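Side-chain contacts in transcriptional repressor of the blcABC operon (Agrobacterium tumefaciens, PDB 3MQ0), which represses the blcABC operon as an IclR-type transcription factor, probably binding DNA through its winged helix-turn-helix domain: residues B[67-71]-B[72-76]; B[32-35]-B[36-40]; B[44-47]-B[48-52]; B[55-58]-B[59-63]; B[104-107]-B[108-112]. One frame throughout, in Å; residues are numbered along the deposited sequence.

Interaction 1 of 5, residues B[67-71]-B[72-76]; sequences AVMTE and LDLLA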
loop_
_atom_site.group_PDB
_atom_site.type_symbol
_atom_site.label_atom_id
_atom_site.label_comp_id
_atom_site.label_asym_id
_atom_site.label_seq_id
_atom_site.Cartn_x
_atom_site.Cartn_y
_atom_site.Cartn_z
ATOM N N ALA B 67 14.098 -4.128 22.014
ATOM C CA ALA B 67 14.777 -5.356 21.603
ATOM C C ALA B 67 13.794 -6.496 21.356
ATOM O O ALA B 67 13.975 -7.290 20.444
ATOM C CB ALA B 67 15.847 -5.766 22.615
ATOM N N VAL B 68 12.747 -6.573 22.171
ATOM C CA VAL B 68 11.711 -7.568 21.973
ATOM C C VAL B 68 10.954 -7.319 20.669
ATOM O O VAL B 68 10.673 -8.250 19.932
ATOM C CB VAL B 68 10.729 -7.617 23.168
ATOM C CG1 VAL B 68 9.491 -8.441 22.813
ATOM C CG2 VAL B 68 11.428 -8.187 24.399
ATOM N N MET B 69 10.649 -6.054 20.378
ATOM C CA MET B 69 9.954 -5.702 19.147
ATOM C C MET B 69 10.789 -6.040 17.940
ATOM O O MET B 69 10.253 -6.356 16.877
ATOM C CB MET B 69 9.614 -4.206 19.117
ATOM C CG MET B 69 8.529 -3.812 20.118
ATOM S SD MET B 69 8.242 -2.038 20.136
ATOM C CE MET B 69 7.449 -1.882 18.535
ATOM N N THR B 70 12.108 -5.960 18.095
ATOM C CA THR B 70 13.012 -6.364 17.021
ATOM C C THR B 70 13.004 -7.885 16.823
ATOM O O THR B 70 12.952 -8.384 15.692
ATOM C CB THR B 70 14.439 -5.831 17.253
ATOM O OG1 THR B 70 14.383 -4.398 17.316
ATOM C CG2 THR B 70 15.336 -6.233 16.124
ATOM N N GLU B 71 13.020 -8.621 17.924
ATOM C CA GLU B 71 12.962 -10.079 17.853
ATOM C C GLU B 71 11.631 -10.541 17.250
ATOM O O GLU B 71 11.578 -11.502 16.485
ATOM C CB GLU B 71 13.160 -10.679 19.245
ATOM C CG GLU B 71 13.290 -12.203 19.228
ATOM C CD GLU B 71 14.333 -12.700 18.226
ATOM O OE1 GLU B 71 15.487 -12.225 18.278
ATOM O OE2 GLU B 71 13.993 -13.563 17.382
ATOM N N LEU B 72 10.562 -9.828 17.578
ATOM C CA LEU B 72 9.234 -10.130 17.055
ATOM C C LEU B 72 9.127 -9.740 15.593
ATOM O O LEU B 72 8.140 -10.043 14.940
ATOM C CB LEU B 72 8.178 -9.354 17.843
ATOM C CG LEU B 72 7.804 -9.925 19.202
ATOM C CD1 LEU B 72 7.098 -8.882 20.036
ATOM C CD2 LEU B 72 6.916 -11.134 19.003
ATOM N N ASP B 73 10.135 -9.036 15.094
ATOM C CA ASP B 73 10.148 -8.566 13.706
ATOM C C ASP B 73 9.152 -7.423 13.425
ATOM O O ASP B 73 8.882 -7.080 12.273
ATOM C CB ASP B 73 9.966 -9.733 12.729
ATOM C CG ASP B 73 11.064 -10.788 12.863
ATOM O OD1 ASP B 73 12.229 -10.414 13.137
ATOM O OD2 ASP B 73 10.760 -11.993 12.704
ATOM N N LEU B 74 8.618 -6.820 14.479
ATOM C CA LEU B 74 7.873 -5.577 14.308
ATOM C C LEU B 74 8.816 -4.465 13.835
ATOM O O LEU B 74 8.436 -3.629 13.013
ATOM C CB LEU B 74 7.202 -5.174 15.623
ATOM C CG LEU B 74 6.169 -6.186 16.131
ATOM C CD1 LEU B 74 5.796 -5.823 17.536
ATOM C CD2 LEU B 74 4.941 -6.200 15.211
ATOM N N LEU B 75 10.030 -4.446 14.393
ATOM C CA LEU B 75 11.082 -3.525 13.973
ATOM C C LEU B 75 12.257 -4.324 13.422
ATOM O O LEU B 75 12.457 -5.487 13.774
ATOM C CB LEU B 75 11.603 -2.695 15.154
ATOM C CG LEU B 75 10.600 -1.827 15.917
ATOM C CD1 LEU B 75 11.198 -1.267 17.213
ATOM C CD2 LEU B 75 10.040 -0.711 15.045
ATOM N N ALA B 76 13.023 -3.670 12.566
ATOM C CA ALA B 76 14.283 -4.180 12.061
ATOM C C ALA B 76 15.378 -3.238 12.543
ATOM O O ALA B 76 15.214 -2.015 12.518
ATOM C CB ALA B 76 14.261 -4.211 10.542
HETATM O O HOH W 1 13.616 -7.716 12.864
#
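With CG of Met69 (chi1 -70°) and CG of Leu75 (chi1 -59°) each anti to its own carbonyl carbon, the two side chains meet across the end of helix 59-71. The thioether then bends at chi3 (71°), curling the Met69 methyl back so that both CB and CE of Met69 rest on Leu75 CD1, at 3.8 and 4.0 Å. On the neighbouring side, Val68 and Leu72 lie side by side, pointing the same way, with Val68 CG1 3.7 Å from Leu72 CD1. The backbone explains how Leu75 is delivered to the last turn. Met69 O takes a nearly straight bond from Leu75 N at 3.1 Å, the donor standing well above the carbonyl plane, and a weak one from Leu74 N. Asp73 N donates to Thr70 O at 3.0 Å. A water, with more acceptors in reach than protons, can bond Thr70 O and Leu75 O, while Thr70 CA makes a CH...O contact of 3.4 Å with Leu75 O. Thr70 OG1 turns back into the helix, bonded to Leu66 O. Met69 and Leu75 also pack on Leu36 of helix 27-41, and Val68 and Leu72 reach Val26 and Arg30 of the second subunit. Asp73, with its positive phi, marks a Schellman motif, here ending the helix that leads into strand 75-77, the first strand of the wing in this winged helix-turn-helix domain.

Interaction 2 of 5, residues B[32-35]-B[36-40]; sequences AVRI and LDLVA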
loop_
_atom_site.group_PDB
_atom_site.type_symbol
_atom_site.label_atom_id
_atom_site.label_comp_id
_atom_site.label_asym_id
_atom_site.label_seq_id
_atom_site.Cartn_x
_atom_site.Cartn_y
_atom_site.Cartn_z
ATOM N N ALA B 32 4.177 -0.446 22.373
ATOM C CA ALA B 32 4.689 -0.937 21.096
ATOM C C ALA B 32 4.009 -0.201 19.945
ATOM O O ALA B 32 4.645 0.178 18.971
ATOM C CB ALA B 32 4.459 -2.432 20.970
ATOM N N VAL B 33 2.701 -0.013 20.062
ATOM C CA VAL B 33 1.964 0.741 19.052
ATOM C C VAL B 33 2.465 2.190 18.957
ATOM O O VAL B 33 2.665 2.721 17.859
ATOM C CB VAL B 33 0.459 0.665 19.307
ATOM C CG1 VAL B 33 -0.302 1.629 18.388
ATOM C CG2 VAL B 33 -0.009 -0.779 19.098
ATOM N N ARG B 34 2.715 2.822 20.099
ATOM C CA ARG B 34 3.270 4.181 20.073
ATOM C C ARG B 34 4.625 4.245 19.352
ATOM O O ARG B 34 4.885 5.160 18.545
ATOM C CB ARG B 34 3.377 4.731 21.490
ATOM C CG ARG B 34 4.024 6.100 21.593
ATOM C CD ARG B 34 3.867 6.631 23.015
ATOM N NE ARG B 34 3.001 5.765 23.810
ATOM C CZ ARG B 34 1.679 5.887 23.894
ATOM N NH1 ARG B 34 1.057 6.857 23.230
ATOM N NH2 ARG B 34 0.980 5.034 24.640
ATOM N N ILE B 35 5.483 3.267 19.639
ATOM C CA ILE B 35 6.797 3.170 18.997
ATOM C C ILE B 35 6.660 2.961 17.496
ATOM O O ILE B 35 7.344 3.616 16.719
ATOM C CB ILE B 35 7.632 2.016 19.604
ATOM C CG1 ILE B 35 8.063 2.379 21.025
ATOM C CG2 ILE B 35 8.866 1.714 18.757
ATOM C CD1 ILE B 35 8.526 1.165 21.823
ATOM N N LEU B 36 5.788 2.043 17.076
ATOM C CA LEU B 36 5.612 1.833 15.644
ATOM C C LEU B 36 5.094 3.088 14.956
ATOM O O LEU B 36 5.534 3.422 13.853
ATOM C CB LEU B 36 4.713 0.629 15.358
ATOM C CG LEU B 36 5.413 -0.684 15.742
ATOM C CD1 LEU B 36 4.393 -1.790 15.912
ATOM C CD2 LEU B 36 6.479 -1.097 14.726
ATOM N N ASP B 37 4.181 3.801 15.603
ATOM C CA ASP B 37 3.691 5.038 15.010
ATOM C C ASP B 37 4.811 6.068 14.840
ATOM O O ASP B 37 4.859 6.776 13.837
ATOM C CB ASP B 37 2.554 5.627 15.833
ATOM C CG ASP B 37 1.263 4.832 15.708
ATOM O OD1 ASP B 37 1.149 3.953 14.814
ATOM O OD2 ASP B 37 0.345 5.105 16.505
ATOM N N LEU B 38 5.697 6.159 15.826
ATOM C CA LEU B 38 6.794 7.124 15.783
ATOM C C LEU B 38 7.783 6.789 14.679
ATOM O O LEU B 38 8.209 7.663 13.934
ATOM C CB LEU B 38 7.520 7.174 17.115
ATOM C CG LEU B 38 6.808 7.967 18.203
ATOM C CD1 LEU B 38 7.296 7.527 19.566
ATOM C CD2 LEU B 38 7.030 9.465 17.995
ATOM N N VAL B 39 8.133 5.514 14.567
ATOM C CA VAL B 39 9.049 5.074 13.524
ATOM C C VAL B 39 8.427 5.279 12.143
ATOM O O VAL B 39 9.087 5.730 11.210
ATOM C CB VAL B 39 9.447 3.604 13.729
ATOM C CG1 VAL B 39 10.245 3.090 12.546
ATOM C CG2 VAL B 39 10.240 3.463 15.027
ATOM N N ALA B 40 7.146 4.964 12.015
ATOM C CA ALA B 40 6.506 5.059 10.721
ATOM C C ALA B 40 6.443 6.506 10.260
ATOM O O ALA B 40 6.550 6.784 9.066
ATOM C CB ALA B 40 5.107 4.435 10.773
#
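Arg34 and Leu38, one turn apart on helix 27-41, lie side by side and point the same way. The touch is made low on the arginine: its CG meets Leu38 CD1 at 4.1 Å, before the chain bends at chi3 and carries the guanidinium off. Val33 and Asp37 repeat the side-by-side arrangement on another stripe of the helix, Val33 CG1 lying 4.0 Å from Asp37 OD2. With its CG anti to the carbonyl carbon (chi1 -72°), Asp37 folds the carboxylate back beside its own backbone N, alongside the preceding turn. The acid is engaged across the dimer: Asp37 OD1 is bonded to His88 NE2 and Trp92 NE1 of the second subunit, so two donors from the partner chain hold this one oxygen. On the inner stripe the branched residues Ile35 and Val39 meet more loosely through their CG2 methyls, 4.3 Å apart. Regular i to i+4 backbone bonds set these pairings, among them Asp37 N to Val33 O at 2.9 Å and Val39 N to Ile35 O at 3.0 Å. Ile35 and Leu36 turn into the domain, against Met69 and Leu75, and Leu36 reaches Ile85 as well; Leu36 also packs on Trp92 of the second subunit. The helix thus packs on both the core of its own domain and the partner chain, with Leu36 touching both; it is the first helix of an IclR-type winged helix-turn-helix domain and takes part in the dimer interface.

Interaction 3 of 5, residues B[44-47]-B[48-52]; sequences RDLT and AAELT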
loop_
_atom_site.group_PDB
_atom_site.type_symbol
_atom_site.label_atom_id
_atom_site.label_comp_id
_atom_site.label_asym_id
_atom_site.label_seq_id
_atom_site.Cartn_x
_atom_site.Cartn_y
_atom_site.Cartn_z
ATOM N N ARG B 44 13.451 10.319 9.182
ATOM C CA ARG B 44 14.809 9.993 9.598
ATOM C C ARG B 44 14.772 8.746 10.478
ATOM O O ARG B 44 13.907 8.621 11.346
ATOM C CB ARG B 44 15.373 11.172 10.389
ATOM C CG ARG B 44 16.867 11.207 10.560
ATOM C CD ARG B 44 17.273 12.548 11.174
ATOM N NE ARG B 44 16.440 12.895 12.325
ATOM C CZ ARG B 44 16.682 12.485 13.566
ATOM N NH1 ARG B 44 17.734 11.723 13.812
ATOM N NH2 ARG B 44 15.875 12.832 14.560
ATOM N N ASP B 45 15.692 7.813 10.255
ATOM C CA ASP B 45 15.707 6.589 11.059
ATOM C C ASP B 45 16.295 6.880 12.431
ATOM O O ASP B 45 17.380 7.460 12.541
ATOM C CB ASP B 45 16.478 5.480 10.345
ATOM C CG ASP B 45 16.078 5.357 8.885
ATOM O OD1 ASP B 45 14.941 4.908 8.619
ATOM O OD2 ASP B 45 16.888 5.730 8.005
ATOM N N LEU B 46 15.575 6.477 13.473
ATOM C CA LEU B 46 15.916 6.844 14.850
ATOM C C LEU B 46 16.647 5.735 15.597
ATOM O O LEU B 46 16.438 4.555 15.337
ATOM C CB LEU B 46 14.634 7.201 15.614
ATOM C CG LEU B 46 13.752 8.239 14.917
ATOM C CD1 LEU B 46 12.387 8.327 15.591
ATOM C CD2 LEU B 46 14.452 9.587 14.882
ATOM N N THR B 47 17.488 6.132 16.547
ATOM C CA THR B 47 18.201 5.194 17.400
ATOM C C THR B 47 17.304 4.762 18.549
ATOM O O THR B 47 16.255 5.359 18.795
ATOM C CB THR B 47 19.454 5.857 18.023
ATOM O OG1 THR B 47 19.050 7.001 18.799
ATOM C CG2 THR B 47 20.412 6.302 16.939
ATOM N N ALA B 48 17.725 3.733 19.272
ATOM C CA ALA B 48 16.961 3.302 20.432
ATOM C C ALA B 48 16.961 4.438 21.446
ATOM O O ALA B 48 15.955 4.684 22.110
ATOM C CB ALA B 48 17.548 2.036 21.034
ATOM N N ALA B 49 18.085 5.147 21.552
ATOM C CA ALA B 49 18.172 6.237 22.514
ATOM C C ALA B 49 17.165 7.328 22.187
ATOM O O ALA B 49 16.512 7.871 23.075
ATOM C CB ALA B 49 19.575 6.800 22.557
ATOM N N GLU B 50 17.031 7.648 20.904
ATOM C CA GLU B 50 16.067 8.654 20.484
ATOM C C GLU B 50 14.630 8.226 20.778
ATOM O O GLU B 50 13.823 9.022 21.263
ATOM C CB GLU B 50 16.251 9.005 19.000
ATOM C CG GLU B 50 17.526 9.804 18.720
ATOM C CD GLU B 50 17.813 9.975 17.237
ATOM O OE1 GLU B 50 17.698 8.981 16.488
ATOM O OE2 GLU B 50 18.152 11.108 16.819
ATOM N N LEU B 51 14.299 6.973 20.482
ATOM C CA LEU B 51 12.938 6.500 20.696
ATOM C C LEU B 51 12.608 6.451 22.182
ATOM O O LEU B 51 11.472 6.693 22.583
ATOM C CB LEU B 51 12.732 5.115 20.075
ATOM C CG LEU B 51 12.728 5.097 18.550
ATOM C CD1 LEU B 51 12.867 3.654 18.051
ATOM C CD2 LEU B 51 11.438 5.731 18.050
ATOM N N THR B 52 13.615 6.133 22.987
ATOM C CA THR B 52 13.436 5.981 24.424
ATOM C C THR B 52 12.911 7.289 25.022
ATOM O O THR B 52 12.115 7.277 25.956
ATOM C CB THR B 52 14.765 5.520 25.081
ATOM O OG1 THR B 52 15.009 4.154 24.726
ATOM C CG2 THR B 52 14.716 5.631 26.589
HETATM O O HOH W 2 18.861 9.056 14.001
#
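The charged contact joins Arg44 to Glu50, whose side chains cross at about a right angle. Arg44 NH1 gives a straight bond of 3.1 Å to Glu50 OE2, a salt bridge in which the oxygen lies in the guanidinium plane and is met on its syn side, although the two flat groups are turned 68° apart. The hydrogen bonds of the helix start are reciprocal. Thr47 OG1 accepts from Glu50 N at 3.0 Å, while Thr47 N donates to the anti lone pair of Glu50 OE1 at 2.9 Å; together they make a capping box with Thr47 as N-cap. The threonine hydroxyl sits between the backbone N and the carbonyl carbon (chi1 59°), facing the first turn of helix 48-52, which opens the helix-turn-helix. A water also bonds Glu50 OE1, bridging it to Asp45 O, so both carboxylate oxygens are engaged and the group is held in place. Leu51 N closes the first turn on Thr47 O at 3.0 Å. Apolar packing carries the buried side: Leu46 CD1 meets Leu51 CD2 at 3.7 Å, the two chains crossing at about a right angle, and Leu51 continues onto Leu66 of helix 59-71 and Leu83 of strand 82-85.

Interaction 4 of 5, residues B[55-58]-B[59-63]; sequences LDLP and KSSAH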
loop_
_atom_site.group_PDB
_atom_site.type_symbol
_atom_site.label_atom_id
_atom_site.label_comp_id
_atom_site.label_asym_id
_atom_site.label_seq_id
_atom_site.Cartn_x
_atom_site.Cartn_y
_atom_site.Cartn_z
ATOM N N LEU B 55 9.230 7.415 25.374
ATOM C CA LEU B 55 8.560 6.405 26.185
ATOM C C LEU B 55 8.552 6.780 27.663
ATOM O O LEU B 55 9.550 7.261 28.202
ATOM C CB LEU B 55 9.222 5.037 26.003
ATOM C CG LEU B 55 9.038 4.327 24.657
ATOM C CD1 LEU B 55 10.024 3.167 24.508
ATOM C CD2 LEU B 55 7.619 3.827 24.516
ATOM N N ASP B 56 7.422 6.552 28.317
ATOM C CA ASP B 56 7.313 6.777 29.752
ATOM C C ASP B 56 7.821 5.586 30.569
ATOM O O ASP B 56 7.130 5.115 31.483
ATOM C CB ASP B 56 5.860 7.080 30.119
ATOM C CG ASP B 56 4.919 5.928 29.786
ATOM O OD1 ASP B 56 5.257 5.096 28.909
ATOM O OD2 ASP B 56 3.840 5.859 30.414
ATOM N N LEU B 57 9.018 5.102 30.240
ATOM C CA LEU B 57 9.607 3.940 30.909
ATOM C C LEU B 57 11.048 4.205 31.321
ATOM O O LEU B 57 11.757 4.951 30.645
ATOM C CB LEU B 57 9.616 2.738 29.960
ATOM C CG LEU B 57 8.312 2.335 29.273
ATOM C CD1 LEU B 57 8.609 1.312 28.195
ATOM C CD2 LEU B 57 7.333 1.797 30.277
ATOM N N PRO B 58 11.501 3.564 32.409
ATOM C CA PRO B 58 12.923 3.636 32.736
ATOM C C PRO B 58 13.702 3.229 31.497
ATOM O O PRO B 58 13.185 2.465 30.689
ATOM C CB PRO B 58 13.094 2.563 33.814
ATOM C CG PRO B 58 11.735 2.335 34.365
ATOM C CD PRO B 58 10.773 2.608 33.264
ATOM N N LYS B 59 14.923 3.729 31.355
ATOM C CA LYS B 59 15.749 3.436 30.187
ATOM C C LYS B 59 15.918 1.950 29.910
ATOM O O LYS B 59 15.818 1.526 28.772
ATOM C CB LYS B 59 17.120 4.106 30.311
ATOM C CG LYS B 59 17.068 5.605 30.134
ATOM C CD LYS B 59 18.453 6.222 30.163
ATOM C CE LYS B 59 18.364 7.738 30.152
ATOM N NZ LYS B 59 17.501 8.216 29.030
ATOM N N SER B 60 16.170 1.159 30.945
ATOM C CA SER B 60 16.418 -0.268 30.735
ATOM C C SER B 60 15.193 -0.993 30.193
ATOM O O SER B 60 15.306 -1.921 29.388
ATOM C CB SER B 60 16.933 -0.937 32.018
ATOM O OG SER B 60 16.094 -0.649 33.124
ATOM N N SER B 61 14.017 -0.574 30.641
ATOM C CA SER B 61 12.779 -1.180 30.191
ATOM C C SER B 61 12.462 -0.758 28.761
ATOM O O SER B 61 11.983 -1.552 27.953
ATOM C CB SER B 61 11.639 -0.810 31.144
ATOM O OG SER B 61 10.401 -1.256 30.636
ATOM N N ALA B 62 12.745 0.497 28.440
ATOM C CA ALA B 62 12.509 0.971 27.091
ATOM C C ALA B 62 13.400 0.197 26.121
ATOM O O ALA B 62 12.924 -0.304 25.111
ATOM C CB ALA B 62 12.743 2.484 26.995
ATOM N N HIS B 63 14.685 0.085 26.431
ATOM C CA HIS B 63 15.594 -0.671 25.573
ATOM C C HIS B 63 15.183 -2.134 25.436
ATOM O O HIS B 63 15.273 -2.711 24.359
ATOM C CB HIS B 63 17.032 -0.579 26.078
ATOM C CG HIS B 63 17.620 0.799 25.963
ATOM N ND1 HIS B 63 18.931 1.077 26.276
ATOM C CD2 HIS B 63 17.069 1.971 25.570
ATOM C CE1 HIS B 63 19.165 2.364 26.078
ATOM N NE2 HIS B 63 18.051 2.928 25.647
#
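Pro58 O is gripped by two amides of the first turn of helix 59-71. Ala62 N donates to it at 3.0 Å, almost along the C=O axis, and Ser61 N adds a weak bond at 3.2 Å with a strongly bent N-H. Pro58 occupies the N-cap position, and its ring flanks the opening turn, with CD 4.1 Å from Ser61 CB. Two leucines of the preceding loop close on the same helix. Leu55 directs its CB toward the helix and brings CD1 against Ala62 CB at 3.7 Å. Leu57, two residues further on, has its CB 4.3 Å from Ala62 CB, and its CD1 is 4.0 Å from Ser61 OG. The Leu57 chain, with CG anti to the carbonyl carbon (chi1 -52°), places that methyl between Ser61 and Ala62. The small side chain of Ala62 thus receives both leucines, and it also touches Thr52 of helix 48-52. Asp56, between them, is the centre of an inverse gamma turn, and Leu55 and Leu57 on its two sides both face the helix; the Asp56 carboxylate makes a salt bridge with Arg31 of helix 27-41. Leu55 continues inward onto Ile35, whereas Leu57 and Ser61 pack on Ile22 of the second subunit. This is the turn of the helix-turn-helix, joining helix 48-52 to helix 59-71, which by its place in the motif is the recognition helix and is expected to enter the DNA major groove.

Interaction 5 of 5, residues B[104-107]-B[108-112]; sequences STFN and DHLAQ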
loop_
_atom_site.group_PDB
_atom_site.type_symbol
_atom_site.label_atom_id
_atom_site.label_comp_id
_atom_site.label_asym_id
_atom_site.label_seq_id
_atom_site.Cartn_x
_atom_site.Cartn_y
_atom_site.Cartn_z
ATOM N N SER B 104 -20.327 -3.435 3.549
ATOM C CA SER B 104 -20.549 -3.879 4.925
ATOM C C SER B 104 -20.010 -2.840 5.932
ATOM O O SER B 104 -20.599 -2.634 6.983
ATOM C CB SER B 104 -19.943 -5.265 5.183
ATOM O OG SER B 104 -18.542 -5.258 4.981
ATOM N N THR B 105 -18.903 -2.185 5.594
ATOM C CA THR B 105 -18.360 -1.111 6.427
ATOM C C THR B 105 -19.374 0.032 6.563
ATOM O O THR B 105 -19.639 0.531 7.654
ATOM C CB THR B 105 -17.041 -0.572 5.824
ATOM O OG1 THR B 105 -16.077 -1.636 5.782
ATOM C CG2 THR B 105 -16.490 0.588 6.647
ATOM N N PHE B 106 -19.938 0.426 5.431
ATOM C CA PHE B 106 -21.016 1.422 5.362
ATOM C C PHE B 106 -22.202 1.016 6.251
ATOM O O PHE B 106 -22.631 1.788 7.096
ATOM C CB PHE B 106 -21.411 1.563 3.888
ATOM C CG PHE B 106 -22.749 2.226 3.634
ATOM C CD1 PHE B 106 -22.874 3.610 3.648
ATOM C CD2 PHE B 106 -23.852 1.463 3.288
ATOM C CE1 PHE B 106 -24.103 4.224 3.361
ATOM C CE2 PHE B 106 -25.081 2.061 3.010
ATOM C CZ PHE B 106 -25.199 3.448 3.045
ATOM N N ASN B 107 -22.712 -0.204 6.081
ATOM C CA ASN B 107 -23.887 -0.649 6.837
ATOM C C ASN B 107 -23.656 -0.527 8.333
ATOM O O ASN B 107 -24.502 -0.006 9.065
ATOM C CB ASN B 107 -24.248 -2.104 6.519
ATOM C CG ASN B 107 -24.814 -2.288 5.124
ATOM O OD1 ASN B 107 -25.376 -1.375 4.549
ATOM N ND2 ASN B 107 -24.685 -3.500 4.589
ATOM N N ASP B 108 -22.507 -1.024 8.784
ATOM C CA ASP B 108 -22.158 -1.013 10.202
ATOM C C ASP B 108 -21.962 0.396 10.765
ATOM O O ASP B 108 -22.311 0.688 11.915
ATOM C CB ASP B 108 -20.916 -1.870 10.436
ATOM C CG ASP B 108 -21.186 -3.354 10.199
ATOM O OD1 ASP B 108 -22.374 -3.731 10.066
ATOM O OD2 ASP B 108 -20.219 -4.143 10.149
ATOM N N HIS B 109 -21.409 1.268 9.944
ATOM C CA HIS B 109 -21.237 2.656 10.325
ATOM C C HIS B 109 -22.595 3.299 10.587
ATOM O O HIS B 109 -22.757 4.054 11.544
ATOM C CB HIS B 109 -20.504 3.399 9.210
ATOM C CG HIS B 109 -19.959 4.729 9.619
ATOM N ND1 HIS B 109 -18.946 4.871 10.540
ATOM C CD2 HIS B 109 -20.265 5.986 9.201
ATOM C CE1 HIS B 109 -18.663 6.152 10.690
ATOM N NE2 HIS B 109 -19.445 6.847 9.883
ATOM N N LEU B 110 -23.578 2.998 9.741
ATOM C CA LEU B 110 -24.912 3.566 9.925
ATOM C C LEU B 110 -25.595 3.036 11.185
ATOM O O LEU B 110 -26.373 3.745 11.828
ATOM C CB LEU B 110 -25.792 3.301 8.709
ATOM C CG LEU B 110 -25.399 4.064 7.450
ATOM C CD1 LEU B 110 -26.423 3.798 6.360
ATOM C CD2 LEU B 110 -25.312 5.537 7.765
ATOM N N ALA B 111 -25.297 1.792 11.532
ATOM C CA ALA B 111 -25.905 1.162 12.697
ATOM C C ALA B 111 -25.609 1.888 14.013
ATOM O O ALA B 111 -26.231 1.600 15.031
ATOM C CB ALA B 111 -25.478 -0.296 12.792
ATOM N N GLN B 112 -24.664 2.820 14.007
ATOM C CA GLN B 112 -24.298 3.500 15.249
ATOM C C GLN B 112 -24.448 5.015 15.160
ATOM O O GLN B 112 -24.072 5.741 16.081
ATOM C CB GLN B 112 -22.877 3.125 15.657
ATOM C CG GLN B 112 -21.839 3.489 14.625
ATOM C CD GLN B 112 -20.602 2.629 14.728
ATOM O OE1 GLN B 112 -20.693 1.413 14.911
ATOM N NE2 GLN B 112 -19.435 3.256 14.619
#
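This is an i to i+4 packing contact within helix 102-110 of the IclR C-terminal, GAF-fold part of the chain, with a CH-pi contact at its centre. The Leu110 methyl CD1 sits over one face of the Phe106 ring, 4.0 Å from the ring centroid and 29° off the normal. It leans toward the far end of the ring, where Phe106 CZ is nearest at 3.6 Å. With CG anti to the backbone N (chi1 163°), Phe106 carries its ring outward from the helix, and Leu110, one turn on, folds its CD1 back over the face, the two chains crossing obliquely. The two are tied by the backbone as well, Leu110 N donating to Phe106 O at 3.1 Å. On another side of the helix the Asp108 carboxylate lies close to the preceding turn, its CG 3.3 Å from Ser104 O, the same oxygen that accepts from Asp108 N at 3.1 Å. Its OD2 faces the partner chain, where Ala79 N and Ser78 OG of the second subunit both bind it, so two donors hold the acid. Thr105 OG1 is likewise bonded to Arg84 of the second subunit, and to Asp101 O. A longer bond, Ala111 N to Asn107 O at 3.2 Å, follows near the helix end. The faces of helix 102-110 thus divide among neighbours: Phe106 and Leu110 lie on Val121 of strand 120-127, Thr105 and His109 pack on Leu264 of helix 247-267, with His109 ND1 bonded to Lys267, and Asp108 meets the second subunit.

Along the chain the order is interaction 2, 3, 4, 1 and 5. The first four lie within the helix-turn-helix domain, with centres 11 to 15 Å apart. Interaction 2 is the hub: Ile35 meets Met69 of interaction 1 and Leu55 of interaction 4, and Val39 meets Leu51 of interaction 3. Interactions 4 and 1 stand at the two ends of helix 59-71, and interactions 3 and 1 reach the same small sheet. Interaction 5 lies in the C-terminal domain, its centre 29 to 40 Å from the others. Interactions 1, 2, 4 and 5 all touch the second subunit, so parts of both domains contribute to the dimer contacts, consistent with a repressor regulated via oligomerization.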